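Local coordinates for protein galactan 1,3-beta-galactosidase (Phanerochaete chrysosporium, PDB 7BYX) that probably cleaves beta-1,3-linked galactan from its chain ends as a family 43 glycoside hydrolase and carries a calcium-binding, carbohydrate-binding module, at residues T185-G190 with Y240-F245; V355-A360 with D422-Y427; A108-A113 with G126-L131; S54-W59 with V292-G297. The protein carries 1 engineered substitution. All coordinates share one frame; numbering follows the deposited sequence.

In the fold
Contacts 1 and 3 both lie in the glycoside hydrolase family 43 domain, a five-bladed beta-propeller fold. Contact 1 is the central one, about 9 Å from the centre of the chain, and holds Gln242 of the galactose site. Contact 3 lies farther out, its centre about 20 Å from that of contact 1, beside sugars attached to the protein. The side chain of Val110 is about 10 Å from that of Asp137, a residue of the galactose site. Contact 4 ties 54-59 to 292-297, and contacts 1 and 3 are nested inside the loop it closes. Contact 2 belongs to the carbohydrate-binding module and its calcium site, with its centre about 44 Å from that of contact 3.

Contact 1: T185-G190 with Y240-F245; sequences TLAAPG and YSQNAF. Engineered in segment 185-190: Ala187 (natural residue Glu).
Two inner strand starts of the family 43 beta-propeller meet here, beside the galactose site, to which Gln242 belongs. The carboxamide of Asn243 reaches across to the corner at Ala188. Its ND2 gives a hydrogen bond of 2.8 Å to Ala188 O, nearly straight at 164°. The acceptor lies close to the amide plane of Asn243, while the donor is tilted from the carbonyl plane of Ala188. With CG anti to the backbone N (chi1 -170°), the amide swings over to 185-190. ND2 also bonds Asp246, which helps fix the turn of the amide. An alanine here would lose both bonds, and Ala188 O would probably be left without this donor. The methyl of Ala188 packs toward 240-245. Its CB lies 3.7 Å from Gln242 NE2, alongside the extended side chain of Gln242. The amide of Gln242 is held elsewhere, OE1 by Trp260 and NE2 by Ser203. A water bridges the two backbones, donating to Pro189 O at 2.7 Å and to Ala244 O at 2.8 Å. Ala187 is an engineered residue, glutamate in nature; its CB is 4.2 Å from Gln242 NE2. Around the contact, Arg82 of strand 79-88 bonds Asn243 O and Asp137 bonds Ala188 N. Strand 197-204 pairs with 185-190, and strand 252-259 pairs with 242-245, where Ala244 and Phe245 form a classic beta bulge opposite Met256.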
loop_
_atom_site.group_PDB
_atom_site.type_symbol
_atom_site.label_atom_id
_atom_site.label_comp_id
_atom_site.label_asym_id
_atom_site.label_seq_id
_atom_site.Cartn_x
_atom_site.Cartn_y
_atom_site.Cartn_z
ATOM N N THR A 185 15.634 9.752 -8.998
ATOM C CA THR A 185 15.174 9.788 -7.600
ATOM C C THR A 185 13.946 8.910 -7.373
ATOM O O THR A 185 12.899 9.361 -6.904
ATOM C CB THR A 185 14.900 11.221 -7.116
ATOM O OG1 THR A 185 13.759 11.771 -7.796
ATOM C CG2 THR A 185 16.121 12.119 -7.324
ATOM N N LEU A 186 14.103 7.624 -7.685
ATOM C CA LEU A 186 13.031 6.654 -7.523
ATOM C C LEU A 186 13.169 5.891 -6.212
ATOM O O LEU A 186 14.275 5.633 -5.730
ATOM C CB LEU A 186 13.013 5.670 -8.692
ATOM C CG LEU A 186 12.630 6.357 -9.998
ATOM C CD1 LEU A 186 12.569 5.327 -11.116
ATOM C CD2 LEU A 186 11.297 7.084 -9.810
ATOM N N ALA A 187 12.025 5.511 -5.646
ATOM C CA ALA A 187 11.981 4.692 -4.437
ATOM C C ALA A 187 10.900 3.631 -4.609
ATOM O O ALA A 187 10.207 3.577 -5.632
ATOM C CB ALA A 187 11.724 5.543 -3.191
ATOM N N ALA A 188 10.783 2.766 -3.607
ATOM C CA ALA A 188 9.743 1.745 -3.498
ATOM C C ALA A 188 9.485 0.994 -4.817
ATOM O O ALA A 188 8.346 0.932 -5.276
ATOM C CB ALA A 188 8.452 2.365 -2.971
ATOM N N PRO A 189 10.519 0.403 -5.423
ATOM C CA PRO A 189 10.329 -0.221 -6.742
ATOM C C PRO A 189 9.615 -1.562 -6.689
ATOM O O PRO A 189 9.571 -2.249 -5.669
ATOM C CB PRO A 189 11.761 -0.412 -7.254
ATOM C CG PRO A 189 12.576 -0.535 -6.015
ATOM C CD PRO A 189 11.928 0.334 -4.983
ATOM N N GLY A 190 9.075 -1.933 -7.843
ATOM C CA GLY A 190 8.602 -3.281 -8.099
ATOM C C GLY A 190 8.530 -3.448 -9.599
ATOM O O GLY A 190 8.396 -2.467 -10.337
ATOM N N TYR A 240 -3.188 8.375 -1.962
ATOM C CA TYR A 240 -2.468 8.402 -0.683
ATOM C C TYR A 240 -1.897 7.022 -0.334
ATOM O O TYR A 240 -2.377 6.333 0.568
ATOM C CB TYR A 240 -3.362 8.903 0.462
ATOM C CG TYR A 240 -2.601 9.524 1.636
ATOM C CD1 TYR A 240 -1.455 8.924 2.163
ATOM C CD2 TYR A 240 -3.010 10.720 2.194
ATOM C CE1 TYR A 240 -0.767 9.488 3.209
ATOM C CE2 TYR A 240 -2.322 11.287 3.242
ATOM C CZ TYR A 240 -1.215 10.674 3.750
ATOM O OH TYR A 240 -0.557 11.270 4.798
ATOM N N SER A 241 -0.848 6.637 -1.050
ATOM C CA SER A 241 -0.156 5.387 -0.737
ATOM C C SER A 241 1.245 5.436 -1.341
ATOM O O SER A 241 1.609 6.383 -2.047
ATOM C CB SER A 241 -0.941 4.158 -1.220
ATOM O OG SER A 241 -0.993 4.080 -2.623
ATOM N N GLN A 242 2.043 4.414 -1.021
ATOM C CA GLN A 242 3.357 4.222 -1.628
ATOM C C GLN A 242 3.509 2.755 -2.002
ATOM O O GLN A 242 3.150 1.872 -1.218
ATOM C CB GLN A 242 4.503 4.644 -0.694
ATOM C CG GLN A 242 5.888 4.674 -1.389
ATOM C CD GLN A 242 7.049 4.961 -0.408
ATOM O OE1 GLN A 242 6.948 4.701 0.800
ATOM N NE2 GLN A 242 8.155 5.495 -0.936
ATOM N N ASN A 243 4.031 2.512 -3.203
ATOM C CA ASN A 243 4.200 1.158 -3.715
ATOM C C ASN A 243 4.972 0.280 -2.733
ATOM O O ASN A 243 5.911 0.736 -2.070
ATOM C CB ASN A 243 4.937 1.222 -5.054
ATOM C CG ASN A 243 4.943 -0.109 -5.789
ATOM O OD1 ASN A 243 3.903 -0.748 -5.963
ATOM N ND2 ASN A 243 6.127 -0.538 -6.218
ATOM N N ALA A 244 4.585 -0.995 -2.657
ATOM C CA ALA A 244 5.317 -1.973 -1.843
ATOM C C ALA A 244 5.613 -3.240 -2.636
ATOM O O ALA A 244 6.752 -3.722 -2.658
ATOM C CB ALA A 244 4.530 -2.347 -0.575
ATOM N N PHE A 245 4.587 -3.789 -3.279
ATOM C CA PHE A 245 4.713 -5.024 -4.044
ATOM C C PHE A 245 3.657 -5.041 -5.136
ATOM O O PHE A 245 2.496 -4.682 -4.905
ATOM C CB PHE A 245 4.548 -6.275 -3.177
ATOM C CG PHE A 245 5.101 -7.528 -3.792
ATOM C CD1 PHE A 245 6.429 -7.891 -3.590
ATOM C CD2 PHE A 245 4.292 -8.369 -4.542
ATOM C CE1 PHE A 245 6.957 -9.077 -4.155
ATOM C CE2 PHE A 245 4.799 -9.554 -5.095
ATOM C CZ PHE A 245 6.141 -9.902 -4.910
HETATM O O HOH W 1 8.417 -4.581 -4.794
#

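Contact 2: V355-A360 with D422-Y427; sequences VALYFA and DKIIVY. With CA (calcium ion), chain T.
Tyr358 meets Ile425 and Lys423 on one face of an antiparallel strand pair. Ile425 CD1 comes obliquely to the ring, 3.5 Å from Tyr358 CE1. Lys423 CE lies over one face of the Tyr358 ring; Lys423 NZ is at most a weak cation-pi partner and bonds Ser306. Ala356 CB sits at the edge of the Tyr427 ring, 4.0 Å from CE2. On the other face Val355 CG1 packs 4.1 Å from Ile424 CB, and Leu357 lies side by side with Ile424. The backbones bond in both directions between Ala356 and Ile425. This is one sheet of the beta-sandwich of the carbohydrate-binding module. Asp422 and Lys423 both stand opposite Tyr358 in a classic beta bulge, where Asp422 N bonds Tyr358 O at 2.7 Å. Asp422 CG stands anti to the backbone N (chi1 179°), and OD1 binds calcium at 2.3 Å together with the backbone O at 2.7 Å. Glu308, Glu310, Ser327 and Lys330 also bind the ion. Farther out, Asp288 bonds both tyrosine hydroxyls.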
loop_
_atom_site.group_PDB
_atom_site.type_symbol
_atom_site.label_atom_id
_atom_site.label_comp_id
_atom_site.label_asym_id
_atom_site.label_seq_id
_atom_site.Cartn_x
_atom_site.Cartn_y
_atom_site.Cartn_z
ATOM N N VAL A 355 -18.905 1.591 3.862
ATOM C CA VAL A 355 -19.274 2.880 3.296
ATOM C C VAL A 355 -17.984 3.641 3.033
ATOM O O VAL A 355 -17.163 3.813 3.944
ATOM C CB VAL A 355 -20.201 3.698 4.221
ATOM C CG1 VAL A 355 -20.658 4.963 3.514
ATOM C CG2 VAL A 355 -21.398 2.878 4.673
ATOM N N ALA A 356 -17.798 4.091 1.800
ATOM C CA ALA A 356 -16.637 4.891 1.468
ATOM C C ALA A 356 -16.986 6.374 1.595
ATOM O O ALA A 356 -17.998 6.835 1.063
ATOM C CB ALA A 356 -16.140 4.547 0.062
ATOM N N LEU A 357 -16.152 7.106 2.322
ATOM C CA LEU A 357 -16.308 8.545 2.530
ATOM C C LEU A 357 -15.340 9.255 1.592
ATOM O O LEU A 357 -14.127 9.130 1.748
ATOM C CB LEU A 357 -16.013 8.908 3.988
ATOM C CG LEU A 357 -17.113 8.839 5.061
ATOM C CD1 LEU A 357 -18.052 7.663 4.826
ATOM C CD2 LEU A 357 -16.563 8.840 6.508
ATOM N N TYR A 358 -15.874 9.977 0.612
ATOM C CA TYR A 358 -15.085 10.764 -0.331
ATOM C C TYR A 358 -14.968 12.198 0.190
ATOM O O TYR A 358 -15.983 12.862 0.407
ATOM C CB TYR A 358 -15.728 10.734 -1.724
ATOM C CG TYR A 358 -15.454 9.439 -2.447
ATOM C CD1 TYR A 358 -16.031 8.251 -2.014
ATOM C CD2 TYR A 358 -14.584 9.393 -3.524
ATOM C CE1 TYR A 358 -15.769 7.064 -2.632
ATOM C CE2 TYR A 358 -14.320 8.208 -4.157
ATOM C CZ TYR A 358 -14.914 7.042 -3.693
ATOM O OH TYR A 358 -14.661 5.844 -4.289
ATOM N N PHE A 359 -13.738 12.685 0.373
ATOM C CA PHE A 359 -13.547 13.958 1.052
ATOM C C PHE A 359 -12.306 14.655 0.517
ATOM O O PHE A 359 -11.375 14.000 0.041
ATOM C CB PHE A 359 -13.401 13.754 2.566
ATOM C CG PHE A 359 -12.148 13.017 2.938
ATOM C CD1 PHE A 359 -10.951 13.706 3.145
ATOM C CD2 PHE A 359 -12.149 11.632 3.028
ATOM C CE1 PHE A 359 -9.791 13.027 3.465
ATOM C CE2 PHE A 359 -10.992 10.946 3.333
ATOM C CZ PHE A 359 -9.813 11.643 3.555
ATOM N N ALA A 360 -12.292 15.991 0.625
ATOM C CA ALA A 360 -11.087 16.800 0.469
ATOM C C ALA A 360 -10.626 17.358 1.818
ATOM O O ALA A 360 -11.442 17.804 2.631
ATOM C CB ALA A 360 -11.329 17.959 -0.492
ATOM N N ASP A 422 -17.519 15.101 0.061
ATOM C CA ASP A 422 -17.920 15.185 -1.343
ATOM C C ASP A 422 -19.150 14.332 -1.606
ATOM O O ASP A 422 -20.183 14.830 -2.065
ATOM C CB ASP A 422 -16.755 14.736 -2.234
ATOM C CG ASP A 422 -17.088 14.777 -3.727
ATOM O OD1 ASP A 422 -18.190 15.227 -4.103
ATOM O OD2 ASP A 422 -16.234 14.356 -4.539
ATOM N N LYS A 423 -19.042 13.045 -1.316
ATOM C CA LYS A 423 -20.126 12.087 -1.455
ATOM C C LYS A 423 -19.734 10.866 -0.645
ATOM O O LYS A 423 -18.633 10.795 -0.085
ATOM C CB LYS A 423 -20.375 11.730 -2.922
ATOM C CG LYS A 423 -19.209 10.977 -3.585
ATOM C CD LYS A 423 -19.715 10.136 -4.742
ATOM C CE LYS A 423 -18.592 9.537 -5.572
ATOM N NZ LYS A 423 -19.213 8.609 -6.583
ATOM N N ILE A 424 -20.653 9.907 -0.584
ATOM C CA ILE A 424 -20.425 8.609 0.031
ATOM C C ILE A 424 -20.936 7.549 -0.935
ATOM O O ILE A 424 -21.798 7.803 -1.787
ATOM C CB ILE A 424 -21.123 8.448 1.412
ATOM C CG1 ILE A 424 -22.645 8.428 1.259
ATOM C CG2 ILE A 424 -20.702 9.538 2.405
ATOM C CD1 ILE A 424 -23.364 7.957 2.493
ATOM N N ILE A 425 -20.382 6.346 -0.796
ATOM C CA ILE A 425 -20.835 5.188 -1.550
ATOM C C ILE A 425 -21.107 4.068 -0.562
ATOM O O ILE A 425 -20.222 3.696 0.221
ATOM C CB ILE A 425 -19.814 4.737 -2.605
ATOM C CG1 ILE A 425 -19.312 5.934 -3.417
ATOM C CG2 ILE A 425 -20.439 3.670 -3.498
ATOM C CD1 ILE A 425 -18.321 5.545 -4.513
ATOM N N VAL A 426 -22.318 3.536 -0.599
ATOM C CA VAL A 426 -22.743 2.465 0.288
ATOM C C VAL A 426 -22.629 1.161 -0.482
ATOM O O VAL A 426 -23.281 0.994 -1.520
ATOM C CB VAL A 426 -24.181 2.687 0.794
ATOM C CG1 VAL A 426 -24.596 1.552 1.712
ATOM C CG2 VAL A 426 -24.294 4.007 1.510
ATOM N N TYR A 427 -21.793 0.246 0.015
ATOM C CA TYR A 427 -21.531 -1.012 -0.674
ATOM C C TYR A 427 -22.275 -2.162 -0.033
ATOM O O TYR A 427 -22.688 -2.097 1.124
ATOM C CB TYR A 427 -20.041 -1.341 -0.682
ATOM C CG TYR A 427 -19.239 -0.450 -1.568
ATOM C CD1 TYR A 427 -19.106 -0.731 -2.922
ATOM C CD2 TYR A 427 -18.610 0.685 -1.055
ATOM C CE1 TYR A 427 -18.362 0.101 -3.751
ATOM C CE2 TYR A 427 -17.862 1.504 -1.862
ATOM C CZ TYR A 427 -17.744 1.208 -3.212
ATOM O OH TYR A 427 -17.013 2.028 -4.017
ATOM O OXT TYR A 427 -22.444 -3.202 -0.663
HETATM CA CA CA T . -20.335 16.067 -4.413
#

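Contact 3: A108-A113 with G126-L131; sequences AMVGVA and GSFKPL. With NAG (2-acetamido-2-deoxy-beta-D-glucopyranose), chain F; NAG (2-acetamido-2-deoxy-beta-D-glucopyranose), chain B.
Strands 109-113 and 126-128 run antiparallel as a beta hairpin, their axes at 152° and 4.6 Å apart at closest approach. Val110 and Phe128 form a hydrogen-bonded pair, with Val110 N to Phe128 O and Phe128 N to Val110 O both 2.9 Å. Gly111 and Ser127 make the next, non-hydrogen-bonded pair. The Phe128 ring lies between protein and sugar. Val110 CG2 stands over one face, offset toward the rim, in a CH-pi contact 3.7 Å from the ring centroid. C1 of an N-acetylglucosamine of an attached glycan lies over the centre of the opposite face. Phe128 CG sits between its backbone N and carbonyl carbon (chi1 58°), which brings the ring across to Val110 CG2. Val112 CG2 approaches obliquely, 3.9 Å from Phe128 CE1. Replacing Phe128 with a serine would probably open a gap between Val110 and the sugar and leave that sugar without its aromatic platform. Met109 SD packs 3.8 Å from Ser127 CB. Lys129 N bonds O7 of a second N-acetylglucosamine at 3.1 Å, while its bent side chain carries NZ to Ala107 O and Asp134. Strand 93-101 flanks strand 109-115; its Trp97 touches Val110, Val112 and Phe128. Strand 150-156 meets Val110 and Pro130 through Leu152.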
loop_
_atom_site.group_PDB
_atom_site.type_symbol
_atom_site.label_atom_id
_atom_site.label_comp_id
_atom_site.label_asym_id
_atom_site.label_seq_id
_atom_site.Cartn_x
_atom_site.Cartn_y
_atom_site.Cartn_z
ATOM N N ALA A 108 22.977 2.491 4.433
ATOM C CA ALA A 108 22.549 2.219 3.058
ATOM C C ALA A 108 23.023 0.846 2.558
ATOM O O ALA A 108 23.705 0.724 1.525
ATOM C CB ALA A 108 23.022 3.340 2.125
ATOM N N MET A 109 22.609 -0.204 3.267
ATOM C CA MET A 109 23.008 -1.560 2.893
ATOM C C MET A 109 21.811 -2.432 2.509
ATOM O O MET A 109 20.650 -2.073 2.717
ATOM C CB MET A 109 23.785 -2.241 4.029
ATOM C CG MET A 109 25.137 -1.662 4.288
ATOM S SD MET A 109 25.959 -2.485 5.687
ATOM C CE MET A 109 27.476 -1.531 5.733
ATOM N N VAL A 110 22.118 -3.597 1.933
ATOM C CA VAL A 110 21.162 -4.684 1.754
ATOM C C VAL A 110 21.523 -5.771 2.751
ATOM O O VAL A 110 22.692 -5.938 3.117
ATOM C CB VAL A 110 21.152 -5.278 0.322
ATOM C CG1 VAL A 110 20.687 -4.265 -0.679
ATOM C CG2 VAL A 110 22.537 -5.808 -0.053
ATOM N N GLY A 111 20.518 -6.527 3.173
ATOM C CA GLY A 111 20.729 -7.689 4.016
ATOM C C GLY A 111 20.168 -8.925 3.343
ATOM O O GLY A 111 19.203 -8.847 2.575
ATOM N N VAL A 112 20.783 -10.077 3.632
ATOM C CA VAL A 112 20.382 -11.349 3.043
ATOM C C VAL A 112 20.195 -12.379 4.149
ATOM O O VAL A 112 20.944 -12.393 5.132
ATOM C CB VAL A 112 21.412 -11.847 2.007
ATOM C CG1 VAL A 112 20.951 -13.184 1.389
ATOM C CG2 VAL A 112 21.666 -10.782 0.920
ATOM N N ALA A 113 19.193 -13.244 3.984
ATOM C CA ALA A 113 18.908 -14.312 4.929
ATOM C C ALA A 113 18.240 -15.463 4.190
ATOM O O ALA A 113 17.545 -15.255 3.195
ATOM C CB ALA A 113 18.026 -13.820 6.079
ATOM N N GLY A 126 24.200 -11.503 6.802
ATOM C CA GLY A 126 24.973 -10.281 6.889
ATOM C C GLY A 126 24.473 -9.222 5.923
ATOM O O GLY A 126 23.656 -9.467 5.038
ATOM N N SER A 127 25.012 -8.022 6.107
ATOM C CA SER A 127 24.635 -6.857 5.334
ATOM C C SER A 127 25.842 -6.316 4.575
ATOM O O SER A 127 26.990 -6.531 4.969
ATOM C CB SER A 127 24.071 -5.786 6.253
ATOM O OG SER A 127 22.910 -6.279 6.861
ATOM N N PHE A 128 25.578 -5.592 3.484
ATOM C CA PHE A 128 26.663 -5.066 2.661
ATOM C C PHE A 128 26.128 -4.035 1.674
ATOM O O PHE A 128 24.930 -3.980 1.387
ATOM C CB PHE A 128 27.393 -6.186 1.911
ATOM C CG PHE A 128 26.505 -7.003 1.014
ATOM C CD1 PHE A 128 25.856 -8.136 1.499
ATOM C CD2 PHE A 128 26.330 -6.648 -0.318
ATOM C CE1 PHE A 128 25.038 -8.901 0.676
ATOM C CE2 PHE A 128 25.515 -7.402 -1.152
ATOM C CZ PHE A 128 24.862 -8.531 -0.654
ATOM N N LYS A 129 27.050 -3.233 1.141
ATOM C CA LYS A 129 26.737 -2.291 0.072
ATOM C C LYS A 129 26.929 -2.966 -1.277
ATOM O O LYS A 129 28.058 -3.352 -1.600
ATOM C CB LYS A 129 27.623 -1.065 0.167
ATOM C CG LYS A 129 27.389 -0.258 1.417
ATOM C CD LYS A 129 28.346 0.893 1.521
ATOM C CE LYS A 129 27.814 2.113 0.802
ATOM N NZ LYS A 129 26.830 2.811 1.658
ATOM N N PRO A 130 25.878 -3.115 -2.095
ATOM C CA PRO A 130 25.996 -3.900 -3.338
ATOM C C PRO A 130 26.896 -3.207 -4.346
ATOM O O PRO A 130 26.691 -2.033 -4.676
ATOM C CB PRO A 130 24.552 -3.985 -3.847
ATOM C CG PRO A 130 23.895 -2.806 -3.286
ATOM C CD PRO A 130 24.533 -2.534 -1.947
ATOM N N LEU A 131 27.908 -3.943 -4.814
ATOM C CA LEU A 131 28.949 -3.410 -5.702
ATOM C C LEU A 131 29.619 -2.163 -5.108
ATOM O O LEU A 131 30.138 -1.314 -5.846
ATOM C CB LEU A 131 28.394 -3.099 -7.103
ATOM C CG LEU A 131 27.714 -4.227 -7.887
ATOM C CD1 LEU A 131 27.193 -3.737 -9.241
ATOM C CD2 LEU A 131 28.665 -5.397 -8.084
HETATM C C1 NAG F . 31.519 -7.305 2.590
HETATM C C2 NAG F . 31.731 -5.873 3.030
HETATM C C3 NAG F . 32.975 -5.786 3.839
HETATM C C4 NAG F . 32.813 -6.671 5.049
HETATM C C5 NAG F . 32.711 -8.136 4.587
HETATM C C6 NAG F . 32.562 -9.087 5.738
HETATM C C7 NAG F . 30.795 -3.995 1.484
HETATM C C8 NAG F . 30.938 -3.230 0.159
HETATM N N2 NAG F . 31.780 -5.054 1.778
HETATM O O3 NAG F . 33.243 -4.407 4.232
HETATM O O4 NAG F . 33.872 -6.477 6.001
HETATM O O5 NAG F . 31.549 -8.315 3.703
HETATM O O6 NAG F . 31.800 -10.195 5.321
HETATM O O7 NAG F . 29.904 -3.705 2.242
HETATM C C1 NAG B . 28.408 -10.298 -0.736
HETATM C C2 NAG B . 28.760 -10.980 0.583
HETATM C C3 NAG B . 29.268 -10.001 1.555
HETATM C C4 NAG B . 30.440 -9.247 1.025
HETATM C C5 NAG B . 30.117 -8.611 -0.324
HETATM C C6 NAG B . 31.328 -7.958 -0.912
HETATM C C7 NAG B . 27.186 -12.900 0.692
HETATM C C8 NAG B . 25.944 -13.632 1.222
HETATM N N2 NAG B . 27.547 -11.585 1.195
HETATM O O3 NAG B . 29.637 -10.713 2.765
HETATM O O4 NAG B . 30.690 -8.183 1.938
HETATM O O5 NAG B . 29.600 -9.586 -1.292
HETATM O O6 NAG B . 30.847 -7.010 -1.828
HETATM O O7 NAG B . 27.879 -13.365 -0.159
#

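Contact 4: S54-W59 with V292-G297; sequences SDLVNW and VNVQAG. With NAG (2-acetamido-2-deoxy-beta-D-glucopyranose), chain E.
Asp55 OD1 takes two backbone bonds within 54-59, from Val57 N at 3.0 Å and Asn58 N at 2.9 Å. Asn58 N arrives on the syn side, near the carboxylate plane; Val57 N comes from above that plane. This Asx turn fixes the loop that faces 292-297. Asp55 CG sits between the backbone N and the carbonyl carbon (chi1 65°), and the carboxylate leads away from 292-297. A water links the segments, donating to Asp55 O at 3.1 Å and to Val292 O at 2.9 Å, and accepting from Val294 N. The side chains of Leu56 and Val294 cross at about a right angle, with Leu56 CD1 3.9 Å from Val294 CG2. Those of Val57 and Val292 pass in opposite directions, with Val57 CG1 4.1 Å from Val292 CG1. Phe31 touches both Leu56 and Val294. Asn58 ND2 carries an N-linked N-acetylglucosamine. Direct contact between this loop and the end of strand 290-293 is thus mainly van der Waals, with the water supplying the polar link.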
loop_
_atom_site.group_PDB
_atom_site.type_symbol
_atom_site.label_atom_id
_atom_site.label_comp_id
_atom_site.label_asym_id
_atom_site.label_seq_id
_atom_site.Cartn_x
_atom_site.Cartn_y
_atom_site.Cartn_z
ATOM N N SER A 54 -4.772 -18.946 1.747
ATOM C CA SER A 54 -5.044 -19.672 0.517
ATOM C C SER A 54 -5.703 -18.803 -0.550
ATOM O O SER A 54 -5.943 -19.284 -1.661
ATOM C CB SER A 54 -5.948 -20.862 0.818
ATOM O OG SER A 54 -7.276 -20.377 0.982
ATOM N N ASP A 55 -6.021 -17.541 -0.234
ATOM C CA ASP A 55 -6.883 -16.751 -1.108
ATOM C C ASP A 55 -6.530 -15.267 -1.132
ATOM O O ASP A 55 -7.302 -14.481 -1.699
ATOM C CB ASP A 55 -8.344 -16.935 -0.680
ATOM C CG ASP A 55 -8.648 -16.383 0.738
ATOM O OD1 ASP A 55 -7.763 -15.848 1.458
ATOM O OD2 ASP A 55 -9.826 -16.472 1.128
ATOM N N LEU A 56 -5.415 -14.856 -0.534
ATOM C CA LEU A 56 -4.912 -13.484 -0.485
ATOM C C LEU A 56 -5.729 -12.566 0.399
ATOM O O LEU A 56 -5.492 -11.355 0.373
ATOM C CB LEU A 56 -4.830 -12.826 -1.870
ATOM C CG LEU A 56 -3.657 -13.107 -2.795
ATOM C CD1 LEU A 56 -3.604 -12.025 -3.861
ATOM C CD2 LEU A 56 -2.331 -13.202 -2.057
ATOM N N VAL A 57 -6.700 -13.070 1.162
ATOM C CA VAL A 57 -7.544 -12.130 1.902
ATOM C C VAL A 57 -7.726 -12.569 3.348
ATOM O O VAL A 57 -7.924 -11.735 4.233
ATOM C CB VAL A 57 -8.909 -11.915 1.216
ATOM C CG1 VAL A 57 -8.724 -11.299 -0.146
ATOM C CG2 VAL A 57 -9.655 -13.207 1.093
ATOM N N ASN A 58 -7.621 -13.861 3.604
ATOM C CA ASN A 58 -7.817 -14.427 4.940
ATOM C C ASN A 58 -6.476 -14.967 5.467
ATOM O O ASN A 58 -6.110 -16.113 5.216
ATOM C CB ASN A 58 -8.905 -15.494 4.852
ATOM C CG ASN A 58 -9.406 -15.940 6.198
ATOM O OD1 ASN A 58 -9.326 -15.215 7.191
ATOM N ND2 ASN A 58 -9.934 -17.154 6.240
ATOM N N TRP A 59 -5.752 -14.123 6.206
ATOM C CA TRP A 59 -4.356 -14.349 6.587
ATOM C C TRP A 59 -4.253 -14.873 8.020
ATOM O O TRP A 59 -4.900 -14.342 8.927
ATOM C CB TRP A 59 -3.542 -13.049 6.457
ATOM C CG TRP A 59 -3.509 -12.521 5.047
ATOM C CD1 TRP A 59 -4.347 -11.588 4.504
ATOM C CD2 TRP A 59 -2.622 -12.930 3.992
ATOM N NE1 TRP A 59 -4.039 -11.390 3.177
ATOM C CE2 TRP A 59 -2.979 -12.193 2.840
ATOM C CE3 TRP A 59 -1.560 -13.849 3.909
ATOM C CZ2 TRP A 59 -2.313 -12.343 1.614
ATOM C CZ3 TRP A 59 -0.896 -14.003 2.683
ATOM C CH2 TRP A 59 -1.278 -13.248 1.559
ATOM N N VAL A 292 -11.109 -10.913 -5.192
ATOM C CA VAL A 292 -10.068 -11.488 -6.029
ATOM C C VAL A 292 -10.249 -12.996 -6.087
ATOM O O VAL A 292 -10.678 -13.628 -5.116
ATOM C CB VAL A 292 -8.662 -11.098 -5.514
ATOM C CG1 VAL A 292 -8.393 -11.714 -4.163
ATOM C CG2 VAL A 292 -7.593 -11.474 -6.521
ATOM N N ASN A 293 -9.967 -13.560 -7.251
ATOM C CA ASN A 293 -9.930 -15.001 -7.474
ATOM C C ASN A 293 -8.491 -15.259 -7.916
ATOM O O ASN A 293 -8.149 -15.159 -9.102
ATOM C CB ASN A 293 -10.969 -15.408 -8.506
ATOM C CG ASN A 293 -11.036 -16.895 -8.721
ATOM O OD1 ASN A 293 -10.127 -17.647 -8.354
ATOM N ND2 ASN A 293 -12.114 -17.333 -9.343
ATOM N N VAL A 294 -7.624 -15.536 -6.947
ATOM C CA VAL A 294 -6.200 -15.477 -7.250
ATOM C C VAL A 294 -5.743 -16.681 -8.071
ATOM O O VAL A 294 -4.770 -16.571 -8.833
ATOM C CB VAL A 294 -5.406 -15.281 -5.946
ATOM C CG1 VAL A 294 -5.635 -16.430 -4.968
ATOM C CG2 VAL A 294 -3.936 -15.083 -6.238
ATOM N N GLN A 295 -6.460 -17.804 -7.995
ATOM C CA GLN A 295 -6.131 -18.948 -8.844
ATOM C C GLN A 295 -6.495 -18.675 -10.298
ATOM O O GLN A 295 -5.708 -18.962 -11.210
ATOM C CB GLN A 295 -6.843 -20.212 -8.355
ATOM C CG GLN A 295 -6.547 -20.618 -6.903
ATOM C CD GLN A 295 -7.074 -19.621 -5.870
ATOM O OE1 GLN A 295 -6.405 -19.344 -4.876
ATOM N NE2 GLN A 295 -8.271 -19.072 -6.112
ATOM N N ALA A 296 -7.687 -18.125 -10.538
ATOM C CA ALA A 296 -8.077 -17.724 -11.881
ATOM C C ALA A 296 -7.401 -16.436 -12.335
ATOM O O ALA A 296 -7.483 -16.097 -13.515
ATOM C CB ALA A 296 -9.602 -17.562 -11.963
ATOM N N GLY A 297 -6.758 -15.705 -11.433
ATOM C CA GLY A 297 -6.143 -14.445 -11.815
ATOM C C GLY A 297 -7.141 -13.387 -12.237
ATOM O O GLY A 297 -6.874 -12.623 -13.171
HETATM C C1 NAG E . -10.406 -17.650 7.490
HETATM C C2 NAG E . -11.852 -18.121 7.393
HETATM C C3 NAG E . -12.312 -18.834 8.612
HETATM C C4 NAG E . -11.308 -19.830 9.139
HETATM C C5 NAG E . -9.906 -19.241 9.278
HETATM C C6 NAG E . -8.944 -20.295 9.734
HETATM C C7 NAG E . -13.222 -16.665 5.819
HETATM C C8 NAG E . -14.083 -15.422 5.567
HETATM N N2 NAG E . -12.701 -16.906 7.165
HETATM O O3 NAG E . -13.543 -19.529 8.270
HETATM O O4 NAG E . -11.711 -20.241 10.442
HETATM O O5 NAG E . -9.455 -18.699 7.991
HETATM O O6 NAG E . -8.697 -21.192 8.684
HETATM O O7 NAG E . -12.976 -17.429 4.935
HETATM O O HOH W 2 -8.734 -15.590 -4.226
#